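Local coordinates for protein IclR family transcriptional regulator (Brucella abortus, PDB 5WHM) that probably represses transcription as an IclR-type regulator, joining a DNA-binding helix-turn-helix domain to a C-terminal domain of the IclR effector-domain family, at residues T52-P55 with K56-S60. Numbering follows the deposited sequence.
Sequences TGLP and KPTVS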
loop_
_atom_site.group_PDB
_atom_site.type_symbol
_atom_site.label_atom_id
_atom_site.label_comp_id
_atom_site.label_asym_id
_atom_site.label_seq_id
_atom_site.Cartn_x
_atom_site.Cartn_y
_atom_site.Cartn_z
ATOM N N THR C 52 -11.987 -15.307 -11.105
ATOM C CA THR C 52 -11.901 -14.379 -12.222
ATOM C C THR C 52 -12.717 -14.815 -13.428
ATOM O O THR C 52 -12.991 -13.980 -14.292
ATOM C CB THR C 52 -10.457 -14.216 -12.684
ATOM O OG1 THR C 52 -9.938 -15.501 -13.084
ATOM C CG2 THR C 52 -9.565 -13.536 -11.573
ATOM N N GLY C 53 -13.078 -16.094 -13.524
ATOM C CA GLY C 53 -13.681 -16.630 -14.731
ATOM C C GLY C 53 -12.697 -16.948 -15.850
ATOM O O GLY C 53 -13.113 -17.486 -16.875
ATOM N N LEU C 54 -11.405 -16.653 -15.685
ATOM C CA LEU C 54 -10.430 -16.923 -16.742
ATOM C C LEU C 54 -10.067 -18.409 -16.781
ATOM O O LEU C 54 -10.029 -19.081 -15.742
ATOM C CB LEU C 54 -9.157 -16.101 -16.520
ATOM C CG LEU C 54 -9.314 -14.578 -16.580
ATOM C CD1 LEU C 54 -8.101 -13.844 -15.978
ATOM C CD2 LEU C 54 -9.595 -14.140 -18.030
ATOM N N PRO C 55 -9.731 -18.935 -17.958
ATOM C CA PRO C 55 -9.240 -20.323 -18.025
ATOM C C PRO C 55 -7.967 -20.524 -17.199
ATOM O O PRO C 55 -7.124 -19.630 -17.062
ATOM C CB PRO C 55 -8.974 -20.536 -19.525
ATOM C CG PRO C 55 -9.767 -19.466 -20.223
ATOM C CD PRO C 55 -9.746 -18.285 -19.280
ATOM N N LYS C 56 -7.828 -21.730 -16.658
ATOM C CA LYS C 56 -6.646 -22.060 -15.863
ATOM C C LYS C 56 -5.305 -21.857 -16.582
ATOM O O LYS C 56 -4.376 -21.339 -15.936
ATOM C CB LYS C 56 -6.774 -23.499 -15.336
ATOM C CG LYS C 56 -5.991 -23.739 -14.037
ATOM C CD LYS C 56 -5.910 -25.229 -13.678
ATOM C CE LYS C 56 -4.870 -25.498 -12.587
ATOM N NZ LYS C 56 -4.190 -26.837 -12.755
ATOM N N PRO C 57 -5.109 -22.228 -17.863
ATOM C CA PRO C 57 -3.810 -21.914 -18.502
ATOM C C PRO C 57 -3.550 -20.418 -18.576
ATOM O O PRO C 57 -2.396 -19.986 -18.498
ATOM C CB PRO C 57 -3.924 -22.536 -19.909
ATOM C CG PRO C 57 -5.084 -23.485 -19.840
ATOM C CD PRO C 57 -6.022 -22.927 -18.793
ATOM N N THR C 58 -4.603 -19.607 -18.702
ATOM C CA THR C 58 -4.420 -18.161 -18.739
ATOM C C THR C 58 -3.970 -17.638 -17.386
ATOM O O THR C 58 -3.015 -16.857 -17.289
ATOM C CB THR C 58 -5.728 -17.503 -19.166
ATOM O OG1 THR C 58 -6.008 -17.898 -20.500
ATOM C CG2 THR C 58 -5.637 -15.974 -19.097
ATOM N N VAL C 59 -4.655 -18.065 -16.324
ATOM C CA VAL C 59 -4.248 -17.701 -14.976
ATOM C C VAL C 59 -2.803 -18.141 -14.725
ATOM O O VAL C 59 -2.012 -17.382 -14.151
ATOM C CB VAL C 59 -5.218 -18.325 -13.958
ATOM C CG1 VAL C 59 -4.679 -18.163 -12.527
ATOM C CG2 VAL C 59 -6.614 -17.707 -14.137
ATOM N N SER C 60 -2.454 -19.354 -15.182
ATOM C CA SER C 60 -1.101 -19.884 -14.974
ATOM C C SER C 60 -0.034 -18.972 -15.559
ATOM O O SER C 60 1.018 -18.772 -14.940
ATOM C CB SER C 60 -0.973 -21.281 -15.585
ATOM O OG SER C 60 -1.636 -22.239 -14.790
#
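A proline, P55, holds the N-cap position of the helix that begins at K56, and it meets that helix through both its carbonyl and its ring. P55 O accepts the first i+4 hydrogen bond of the helix, from V59 N at 3.0 Å, in a nearly straight bond (N-H...O 169°), the donor lying almost in line with the C=O. T58 N also approaches P55 O at 3.0 Å, but its strongly bent geometry makes that bond weak. A second proline, P57, has no amide hydrogen to offer and fits the first turn without breaking the pattern, its CD lying 3.9 Å from P55 CB. The P55 ring and the T58 side chain run alongside each other, with P55 CD 4.0 Å from T58 OG1.

The apolar contact between loop and helix is made by V59. Its CG2, anti to the carbonyl carbon, is directed back toward the loop and meets L54 CB at 3.8 Å; both residues are buried, L54 also touching R28 of helix 24-33 and V59 touching I48 of helix 45-52. The loop is braced at its start by an ST turn: T52 OG1, set between its own N and carbonyl carbon (chi1 59°), accepts a bond from L54 N at 3.2 Å and donates to I48 O. G53, with positive phi, carries the chain out of helix 45-52. Further along, S60 N donates to K56 O at 2.9 Å, the next bond of the helix.

Helix 45-52, this short turn and helix 56-69 together make the helix-turn-helix of the IclR N-terminal domain, in which the second helix is probably the one that reads DNA.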